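Local coordinates for protein BpsB (PgaB), Poly-beta-1,6-N-acetyl-D-glucosamine N-deacetylase (Bordetella bronchiseptica RB50, PDB 5BU6) that deacetylates poly-beta-1,6-N-acetyl-D-glucosamine as a family 4 carbohydrate esterase and is required for biofilm formation, at residues A[17-22]-A[262-267]; A[46-51]-A[98-103]; A[160-165]-A[176-181]. The protein carries 5 engineered substitutions. All blocks are in the same frame, centred on the assembly; numbering follows the deposited sequence.

Contact 1: residues A[17-22]-A[262-267]. Engineered in segment 17-22: Ser17 (natural residue Cys).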
loop_
_atom_site.group_PDB
_atom_site.type_symbol
_atom_site.label_atom_id
_atom_site.label_comp_id
_atom_site.label_asym_id
_atom_site.label_seq_id
_atom_site.Cartn_x
_atom_site.Cartn_y
_atom_site.Cartn_z
ATOM N N SER A 17 -7.816 -0.877 4.362
ATOM C CA SER A 17 -6.445 -0.429 4.546
ATOM C C SER A 17 -6.311 0.170 5.958
ATOM O O SER A 17 -7.069 1.051 6.331
ATOM C CB SER A 17 -6.088 0.577 3.458
ATOM O OG SER A 17 -4.774 1.086 3.599
ATOM N N MET A 18 -5.381 -0.349 6.751
ATOM C CA MET A 18 -5.299 -0.004 8.165
ATOM C C MET A 18 -4.113 0.909 8.430
ATOM O O MET A 18 -3.001 0.620 8.016
ATOM C CB MET A 18 -5.166 -1.255 9.025
ATOM C CG MET A 18 -6.340 -1.537 9.904
ATOM S SD MET A 18 -7.658 -2.288 8.954
ATOM C CE MET A 18 -6.820 -3.724 8.297
ATOM N N HIS A 19 -4.358 1.991 9.153
ATOM C CA HIS A 19 -3.324 2.996 9.403
ATOM C C HIS A 19 -3.221 3.218 10.914
ATOM O O HIS A 19 -4.227 3.465 11.576
ATOM C CB HIS A 19 -3.684 4.290 8.651
ATOM C CG HIS A 19 -2.698 5.405 8.815
ATOM N ND1 HIS A 19 -1.498 5.449 8.135
ATOM C CD2 HIS A 19 -2.750 6.539 9.556
ATOM C CE1 HIS A 19 -0.848 6.551 8.462
ATOM N NE2 HIS A 19 -1.585 7.230 9.324
ATOM N N ASP A 20 -2.022 3.086 11.460
ATOM C CA ASP A 20 -1.795 3.346 12.880
ATOM C C ASP A 20 -1.794 4.856 13.090
ATOM O O ASP A 20 -0.999 5.572 12.486
ATOM C CB ASP A 20 -0.471 2.718 13.334
ATOM C CG ASP A 20 -0.263 2.776 14.844
ATOM O OD1 ASP A 20 -0.770 3.701 15.518
ATOM O OD2 ASP A 20 0.450 1.885 15.355
ATOM N N VAL A 21 -2.688 5.335 13.942
ATOM C CA VAL A 21 -2.855 6.773 14.143
ATOM C C VAL A 21 -1.572 7.429 14.685
ATOM O O VAL A 21 -1.326 8.611 14.452
ATOM C CB VAL A 21 -4.055 7.051 15.084
ATOM C CG1 VAL A 21 -3.738 6.621 16.518
ATOM C CG2 VAL A 21 -4.479 8.515 15.020
ATOM N N ARG A 22 -0.738 6.657 15.375
ATOM C CA ARG A 22 0.502 7.188 15.941
ATOM C C ARG A 22 1.565 7.447 14.871
ATOM O O ARG A 22 2.626 8.000 15.157
ATOM C CB ARG A 22 1.055 6.237 17.009
ATOM N N LEU A 262 -10.304 3.187 4.075
ATOM C CA LEU A 262 -9.186 3.480 4.942
ATOM C C LEU A 262 -9.708 3.549 6.364
ATOM O O LEU A 262 -10.716 4.200 6.616
ATOM C CB LEU A 262 -8.531 4.793 4.515
ATOM C CG LEU A 262 -7.251 5.254 5.204
ATOM C CD1 LEU A 262 -6.159 4.217 5.052
ATOM C CD2 LEU A 262 -6.817 6.588 4.619
ATOM N N VAL A 263 -9.068 2.859 7.298
ATOM C CA VAL A 263 -9.485 3.013 8.693
ATOM C C VAL A 263 -8.273 3.166 9.627
ATOM O O VAL A 263 -7.247 2.541 9.432
ATOM C CB VAL A 263 -10.370 1.829 9.148
ATOM C CG1 VAL A 263 -9.567 0.561 9.250
ATOM C CG2 VAL A 263 -11.037 2.139 10.472
ATOM N N ASP A 264 -8.395 4.025 10.633
ATOM C CA ASP A 264 -7.308 4.244 11.583
ATOM C C ASP A 264 -7.463 3.357 12.811
ATOM O O ASP A 264 -8.580 3.083 13.238
ATOM C CB ASP A 264 -7.262 5.713 12.017
ATOM C CG ASP A 264 -6.838 6.642 10.897
ATOM O OD1 ASP A 264 -6.044 6.218 10.029
ATOM O OD2 ASP A 264 -7.297 7.803 10.888
ATOM N N TYR A 265 -6.348 2.908 13.378
ATOM C CA TYR A 265 -6.404 2.173 14.638
ATOM C C TYR A 265 -5.337 2.637 15.636
ATOM O O TYR A 265 -4.395 3.341 15.278
ATOM C CB TYR A 265 -6.250 0.674 14.389
ATOM C CG TYR A 265 -4.884 0.278 13.874
ATOM C CD1 TYR A 265 -3.855 -0.072 14.747
ATOM C CD2 TYR A 265 -4.609 0.281 12.513
ATOM C CE1 TYR A 265 -2.598 -0.421 14.264
ATOM C CE2 TYR A 265 -3.368 -0.074 12.027
ATOM C CZ TYR A 265 -2.363 -0.417 12.904
ATOM O OH TYR A 265 -1.136 -0.769 12.390
ATOM N N GLU A 266 -5.498 2.199 16.877
ATOM C CA GLU A 266 -4.527 2.389 17.944
ATOM C C GLU A 266 -3.959 1.043 18.374
ATOM O O GLU A 266 -4.663 0.037 18.363
ATOM C CB GLU A 266 -5.169 3.068 19.153
ATOM C CG GLU A 266 -5.390 4.557 19.014
ATOM C CD GLU A 266 -4.947 5.326 20.255
ATOM O OE1 GLU A 266 -5.806 5.957 20.914
ATOM O OE2 GLU A 266 -3.735 5.295 20.568
ATOM N N VAL A 267 -2.692 1.023 18.764
ATOM C CA VAL A 267 -2.104 -0.178 19.335
ATOM C C VAL A 267 -1.968 0.003 20.832
ATOM O O VAL A 267 -2.105 1.116 21.337
ATOM C CB VAL A 267 -0.733 -0.497 18.716
ATOM C CG1 VAL A 267 -0.881 -0.782 17.235
ATOM C CG2 VAL A 267 0.231 0.653 18.937
HETATM O O HOH W 1 -1.258 3.327 18.059
#
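Strands 14-20 and 261-266, the first and last strands of the main parallel sheet in chain order, pair here in parallel, from Ser17 (engineered; Cys in nature) beside Leu262 to Asp20 beside Tyr265. The backbone ladder alternates: Val263 N reaches Ser17 O at 2.9 Å, His19 N gives to Val263 O, Tyr265 N to His19 O at 2.8 Å, and Val21 N, just past the strand, to Tyr265 O. Met18, Asp20, Val263 and Tyr265 share one face. There Tyr265 CG sits between its own N and carbonyl carbon (chi1 67°), which lays the ring over the neighbouring strand; Asp20 CA stands 3.9 Å from the ring centroid in a CH-pi contact. Met18 SD lies alongside Val263 CG1 at 3.4 Å. With strand 77-83 on the far edge of 14-20, this join between chain ends is consistent with the distorted beta/alpha barrel of family 4 esterases. On the other face Asp264 OD1 meets the edge of the His19 ring, 3.3 Å from CD2. Asp20 OD1 takes Arg22 N from above the carboxylate plane, an Asx turn, and a water donates to OD1 at 2.6 Å while accepting from Val267 N.

Contact 2: residues A[46-51]-A[98-103]. Engineered in segment 98-103: Ala98 (natural residue Lys), Ala99 (natural residue Lys).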
loop_
_atom_site.group_PDB
_atom_site.type_symbol
_atom_site.label_atom_id
_atom_site.label_comp_id
_atom_site.label_asym_id
_atom_site.label_seq_id
_atom_site.Cartn_x
_atom_site.Cartn_y
_atom_site.Cartn_z
ATOM N N LEU A 46 -10.669 -4.135 16.346
ATOM C CA LEU A 46 -10.951 -4.243 14.914
ATOM C C LEU A 46 -10.996 -5.697 14.463
ATOM O O LEU A 46 -11.873 -6.080 13.692
ATOM C CB LEU A 46 -9.922 -3.498 14.073
ATOM C CG LEU A 46 -10.039 -1.980 13.978
ATOM C CD1 LEU A 46 -9.293 -1.512 12.743
ATOM C CD2 LEU A 46 -11.491 -1.517 13.953
ATOM N N PHE A 47 -10.057 -6.506 14.945
ATOM C CA PHE A 47 -10.017 -7.912 14.551
ATOM C C PHE A 47 -11.216 -8.662 15.108
ATOM O O PHE A 47 -11.709 -9.599 14.489
ATOM C CB PHE A 47 -8.719 -8.569 15.005
ATOM C CG PHE A 47 -7.572 -8.355 14.053
ATOM C CD1 PHE A 47 -7.526 -7.233 13.244
ATOM C CD2 PHE A 47 -6.550 -9.278 13.960
ATOM C CE1 PHE A 47 -6.470 -7.030 12.363
ATOM C CE2 PHE A 47 -5.496 -9.085 13.084
ATOM C CZ PHE A 47 -5.453 -7.961 12.286
ATOM N N GLU A 48 -11.682 -8.238 16.275
ATOM C CA GLU A 48 -12.887 -8.817 16.871
ATOM C C GLU A 48 -14.162 -8.395 16.141
ATOM O O GLU A 48 -15.095 -9.190 16.007
ATOM C CB GLU A 48 -12.987 -8.439 18.355
ATOM C CG GLU A 48 -11.975 -9.133 19.256
ATOM C CD GLU A 48 -12.252 -10.619 19.447
ATOM O OE1 GLU A 48 -11.417 -11.296 20.087
ATOM O OE2 GLU A 48 -13.298 -11.111 18.972
ATOM N N TRP A 49 -14.218 -7.149 15.676
ATOM C CA TRP A 49 -15.354 -6.683 14.867
ATOM C C TRP A 49 -15.452 -7.501 13.582
ATOM O O TRP A 49 -16.531 -7.968 13.209
ATOM C CB TRP A 49 -15.208 -5.193 14.527
ATOM C CG TRP A 49 -16.217 -4.635 13.524
ATOM C CD1 TRP A 49 -17.540 -4.376 13.750
ATOM C CD2 TRP A 49 -15.961 -4.235 12.164
ATOM N NE1 TRP A 49 -18.126 -3.856 12.616
ATOM C CE2 TRP A 49 -17.179 -3.758 11.630
ATOM C CE3 TRP A 49 -14.824 -4.238 11.347
ATOM C CZ2 TRP A 49 -17.292 -3.293 10.320
ATOM C CZ3 TRP A 49 -14.939 -3.774 10.044
ATOM C CH2 TRP A 49 -16.167 -3.311 9.546
ATOM N N ILE A 50 -14.310 -7.672 12.929
ATOM C CA ILE A 50 -14.237 -8.433 11.681
ATOM C C ILE A 50 -14.846 -9.813 11.902
ATOM O O ILE A 50 -15.735 -10.227 11.172
ATOM C CB ILE A 50 -12.792 -8.555 11.184
ATOM C CG1 ILE A 50 -12.287 -7.186 10.708
ATOM C CG2 ILE A 50 -12.678 -9.593 10.062
ATOM C CD1 ILE A 50 -10.852 -7.164 10.318
ATOM N N ARG A 51 -14.377 -10.489 12.944
ATOM C CA ARG A 51 -14.851 -11.815 13.297
ATOM C C ARG A 51 -16.349 -11.857 13.571
ATOM O O ARG A 51 -17.070 -12.633 12.947
ATOM C CB ARG A 51 -14.089 -12.327 14.517
ATOM C CG ARG A 51 -14.379 -13.765 14.862
ATOM C CD ARG A 51 -13.762 -14.147 16.198
ATOM N NE ARG A 51 -12.453 -14.771 16.046
ATOM C CZ ARG A 51 -11.679 -15.128 17.066
ATOM N NH1 ARG A 51 -10.500 -15.696 16.843
ATOM N NH2 ARG A 51 -12.083 -14.911 18.311
ATOM N N ALA A 98 -1.446 -13.874 13.106
ATOM C CA ALA A 98 -1.216 -15.280 13.432
ATOM C C ALA A 98 -2.284 -15.831 14.368
ATOM O O ALA A 98 -2.803 -16.927 14.156
ATOM C CB ALA A 98 0.164 -15.458 14.041
ATOM N N ALA A 99 -2.612 -15.070 15.410
ATOM C CA ALA A 99 -3.566 -15.514 16.412
ATOM C C ALA A 99 -4.975 -15.696 15.843
ATOM O O ALA A 99 -5.685 -16.607 16.241
ATOM C CB ALA A 99 -3.593 -14.534 17.579
ATOM N N PHE A 100 -5.373 -14.829 14.918
ATOM C CA PHE A 100 -6.693 -14.936 14.292
ATOM C C PHE A 100 -6.656 -15.780 13.018
ATOM O O PHE A 100 -7.699 -16.091 12.448
ATOM C CB PHE A 100 -7.237 -13.541 13.959
ATOM C CG PHE A 100 -7.825 -12.815 15.142
ATOM C CD1 PHE A 100 -7.005 -12.174 16.058
ATOM C CD2 PHE A 100 -9.202 -12.758 15.321
ATOM C CE1 PHE A 100 -7.554 -11.507 17.162
ATOM C CE2 PHE A 100 -9.753 -12.087 16.413
ATOM C CZ PHE A 100 -8.924 -11.459 17.328
ATOM N N ASN A 101 -5.443 -16.128 12.582
ATOM C CA ASN A 101 -5.187 -16.798 11.311
ATOM C C ASN A 101 -5.737 -16.031 10.114
ATOM O O ASN A 101 -6.320 -16.612 9.210
ATOM C CB ASN A 101 -5.753 -18.222 11.312
ATOM C CG ASN A 101 -5.132 -19.082 10.228
ATOM O OD1 ASN A 101 -3.921 -19.027 10.000
ATOM N ND2 ASN A 101 -5.956 -19.853 9.532
ATOM N N TYR A 102 -5.546 -14.716 10.117
ATOM C CA TYR A 102 -5.943 -13.870 8.999
ATOM C C TYR A 102 -4.756 -13.552 8.090
ATOM O O TYR A 102 -3.710 -13.129 8.584
ATOM C CB TYR A 102 -6.499 -12.551 9.494
ATOM C CG TYR A 102 -7.789 -12.589 10.268
ATOM C CD1 TYR A 102 -8.673 -13.663 10.176
ATOM C CD2 TYR A 102 -8.151 -11.501 11.046
ATOM C CE1 TYR A 102 -9.874 -13.646 10.871
ATOM C CE2 TYR A 102 -9.335 -11.485 11.745
ATOM C CZ TYR A 102 -10.188 -12.545 11.654
ATOM O OH TYR A 102 -11.367 -12.468 12.360
ATOM N N PRO A 103 -4.924 -13.705 6.766
ATOM C CA PRO A 103 -3.894 -13.182 5.860
ATOM C C PRO A 103 -3.931 -11.658 5.761
ATOM O O PRO A 103 -4.926 -11.041 6.128
ATOM C CB PRO A 103 -4.245 -13.816 4.504
ATOM C CG PRO A 103 -5.702 -14.123 4.597
ATOM C CD PRO A 103 -5.997 -14.424 6.043
HETATM O O HOH W 2 -10.438 -16.065 13.477
#
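Phe47 and Phe100 meet as a T-shaped pair: the edge of Phe47 points at the face of Phe100, the planes are at 90° and the centroids 5.4 Å apart. The closest atoms are Phe47 CD2 and Phe100 CD1, at 3.6 Å. Phe47 CB lies over that same face, 3.8 Å from the Phe100 centroid, a CH-pi contact that carries the ring pair down to the helix backbone. From the other side of the Phe100 ring comes Arg51. Its CG is anti to the backbone N (chi1 -173°) and the chain bends at chi3, setting one guanidinium face over Phe100 CE2 with the two planes 42° apart; NH1 is 3.6 Å from Phe100 CD2. Glu48 approaches the ring differently, its OE1 near the ring plane and 3.7 Å from Phe100 CZ at the edge.

Tyr102 completes an aromatic cluster with the two phenylalanines. Its CD2 lies over a face of Phe47, but the rings are tilted, neither stacked nor edge-to-face. The hydroxyl end slides past Ile50 CG2 and stops 3.5 Å from Arg51 CB. What brings Phe100 and Tyr102 together is the end of helix 88-100: Asn101, with positive phi, is the C-prime residue of a Schellman motif in which Tyr102 N bonds Leu97 O. The contact thus ties the end of this helix to helix 43-52, and Leu80 of the central sheet lies against Ile50 and Tyr102.

A carboxylate oxygen at the rim of an aromatic ring, as with Glu48 OE1, is probably mildly favourable. Otherwise Phe100 is held by packing, with Phe47 over one face and Arg51 coming obliquely from the other side, and polar contact is limited to a water that donates to Phe100 O at 2.9 Å and accepts weakly from Arg51 NH1.

Contact 3: residues A[160-165]-A[176-181]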
loop_
_atom_site.group_PDB
_atom_site.type_symbol
_atom_site.label_atom_id
_atom_site.label_comp_id
_atom_site.label_asym_id
_atom_site.label_seq_id
_atom_site.Cartn_x
_atom_site.Cartn_y
_atom_site.Cartn_z
ATOM N N ARG A 160 5.781 10.653 -1.286
ATOM C CA ARG A 160 6.116 12.006 -0.881
ATOM C C ARG A 160 5.551 12.990 -1.877
ATOM O O ARG A 160 5.054 12.596 -2.938
ATOM C CB ARG A 160 7.630 12.180 -0.793
ATOM C CG ARG A 160 8.281 11.914 -2.133
ATOM C CD ARG A 160 9.791 11.983 -2.148
ATOM N NE ARG A 160 10.236 11.518 -3.463
ATOM C CZ ARG A 160 10.560 12.304 -4.487
ATOM N NH1 ARG A 160 10.923 11.757 -5.640
ATOM N NH2 ARG A 160 10.546 13.628 -4.366
ATOM N N GLY A 161 5.643 14.265 -1.538
ATOM C CA GLY A 161 5.204 15.317 -2.428
ATOM C C GLY A 161 6.359 15.833 -3.252
ATOM O O GLY A 161 7.503 15.811 -2.802
ATOM N N VAL A 162 6.053 16.282 -4.466
ATOM C CA VAL A 162 7.025 16.932 -5.335
ATOM C C VAL A 162 6.461 18.251 -5.818
ATOM O O VAL A 162 5.269 18.508 -5.673
ATOM C CB VAL A 162 7.383 16.084 -6.564
ATOM C CG1 VAL A 162 7.887 14.733 -6.143
ATOM C CG2 VAL A 162 6.179 15.952 -7.497
ATOM N N LEU A 163 7.312 19.079 -6.411
ATOM C CA LEU A 163 6.865 20.383 -6.874
ATOM C C LEU A 163 5.961 20.275 -8.097
ATOM O O LEU A 163 6.353 19.750 -9.136
ATOM C CB LEU A 163 8.061 21.289 -7.175
ATOM C CG LEU A 163 7.917 22.637 -6.472
ATOM C CD1 LEU A 163 7.584 22.412 -4.996
ATOM C CD2 LEU A 163 9.173 23.484 -6.633
ATOM N N ALA A 164 4.740 20.777 -7.945
ATOM C CA ALA A 164 3.768 20.838 -9.026
ATOM C C ALA A 164 3.864 22.122 -9.858
ATOM O O ALA A 164 3.496 22.129 -11.033
ATOM C CB ALA A 164 2.378 20.708 -8.465
ATOM N N ASN A 165 4.331 23.204 -9.240
ATOM C CA ASN A 165 4.440 24.496 -9.915
ATOM C C ASN A 165 5.624 25.318 -9.373
ATOM O O ASN A 165 6.183 24.976 -8.330
ATOM C CB ASN A 165 3.121 25.275 -9.777
ATOM C CG ASN A 165 2.716 25.514 -8.329
ATOM O OD1 ASN A 165 3.542 25.489 -7.419
ATOM N ND2 ASN A 165 1.427 25.750 -8.115
ATOM N N SER A 176 1.961 13.636 -10.643
ATOM C CA SER A 176 2.252 14.881 -11.326
ATOM C C SER A 176 3.514 14.818 -12.173
ATOM O O SER A 176 4.492 14.166 -11.807
ATOM C CB SER A 176 2.374 16.015 -10.305
ATOM O OG SER A 176 3.329 15.705 -9.307
ATOM N N ARG A 177 3.477 15.497 -13.315
ATOM C CA ARG A 177 4.705 15.836 -14.013
ATOM C C ARG A 177 5.376 16.942 -13.208
ATOM O O ARG A 177 4.859 18.060 -13.110
ATOM C CB ARG A 177 4.429 16.266 -15.457
ATOM C CG ARG A 177 4.260 15.085 -16.407
ATOM C CD ARG A 177 3.785 15.512 -17.793
ATOM N NE ARG A 177 2.420 16.038 -17.776
ATOM C CZ ARG A 177 1.327 15.290 -17.654
ATOM N NH1 ARG A 177 1.429 13.971 -17.524
ATOM N NH2 ARG A 177 0.129 15.860 -17.652
ATOM N N GLN A 178 6.518 16.622 -12.609
ATOM C CA GLN A 178 7.122 17.525 -11.641
ATOM C C GLN A 178 7.899 18.670 -12.295
ATOM O O GLN A 178 8.488 18.529 -13.372
ATOM C CB GLN A 178 8.035 16.756 -10.685
ATOM C CG GLN A 178 9.356 16.318 -11.289
ATOM C CD GLN A 178 10.268 15.657 -10.273
ATOM O OE1 GLN A 178 10.123 15.862 -9.066
ATOM N NE2 GLN A 178 11.215 14.859 -10.757
ATOM N N TYR A 179 7.886 19.813 -11.621
ATOM C CA TYR A 179 8.591 20.994 -12.085
ATOM C C TYR A 179 10.072 20.932 -11.679
ATOM O O TYR A 179 10.393 20.699 -10.513
ATOM C CB TYR A 179 7.905 22.244 -11.527
ATOM C CG TYR A 179 8.575 23.534 -11.903
ATOM C CD1 TYR A 179 8.459 24.049 -13.183
ATOM C CD2 TYR A 179 9.325 24.243 -10.970
ATOM C CE1 TYR A 179 9.076 25.238 -13.528
ATOM C CE2 TYR A 179 9.940 25.427 -11.304
ATOM C CZ TYR A 179 9.815 25.920 -12.583
ATOM O OH TYR A 179 10.429 27.099 -12.923
ATOM N N LEU A 180 10.967 21.125 -12.647
ATOM C CA LEU A 180 12.408 21.014 -12.406
ATOM C C LEU A 180 13.105 22.370 -12.371
ATOM O O LEU A 180 13.322 22.987 -13.414
ATOM C CB LEU A 180 13.060 20.139 -13.474
ATOM C CG LEU A 180 12.404 18.772 -13.635
ATOM C CD1 LEU A 180 13.077 17.992 -14.747
ATOM C CD2 LEU A 180 12.454 18.015 -12.321
ATOM N N PRO A 181 13.466 22.827 -11.163
ATOM C CA PRO A 181 14.139 24.117 -10.950
ATOM C C PRO A 181 15.475 24.220 -11.687
ATOM O O PRO A 181 15.839 25.303 -12.144
ATOM C CB PRO A 181 14.352 24.152 -9.433
ATOM C CG PRO A 181 13.314 23.229 -8.882
ATOM C CD PRO A 181 13.197 22.132 -9.893
#
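Gln178 lies across Val162, the two side chains crossing at about a right angle. Starting at its CB, the first neighbours are Val162 CG2 and Leu163 O, each 3.8 Å away. With CG placed between the backbone N and the carbonyl carbon (chi1 74°) and the rest of the chain extended, the amide is carried across the valine, and OE1 ends 3.7 Å from Val162 CB with CG1 nearly as close. At the tip NE2 makes a weak hydrogen bond with Glu187 OE2. The backbone around this residue joins two small antiparallel pairs, 161-163 with 170-172 and 179-180 with 185-186, which belong to a peripheral part of the deacetylase domain rather than its central sheet. One hydrogen bond runs between segments 160-165 and 176-181: Tyr179 N to Leu163 O, 2.9 Å and nearly straight at 174°, though the donor is tilted 28° from the carbonyl plane. The same Val162 CG2 also comes within 3.4 Å of Ser176 OG; that hydroxyl is hydrogen-bonded to Pro172 O. Leu163 CD2 is 4.4 Å from Tyr179 CD2, at the edge of the ring, and Tyr179 meets Tyr186 edge-to-face.

Contacts 1 and 2 adjoin, their centres 15 Å apart, and Leu46 is the bridge: its CD1 packs 4.1 Å from Val263 CG1, and equally close to Met18 CG and Tyr265 CB. Helix 43-52 therefore packs against both the parallel strands and the end of helix 88-100. Contact 3 stands apart, its centre 29 Å from that of contact 1 and 40 Å from that of contact 2, which lies on the opposite side of the chain's centre. In contact 1 the His19 side chain is about 6 Å from a bound nickel ion. The nickel site of Asp84, His154 and His159 adjoins contact 3 in sequence, since His159 directly precedes segment 160-165.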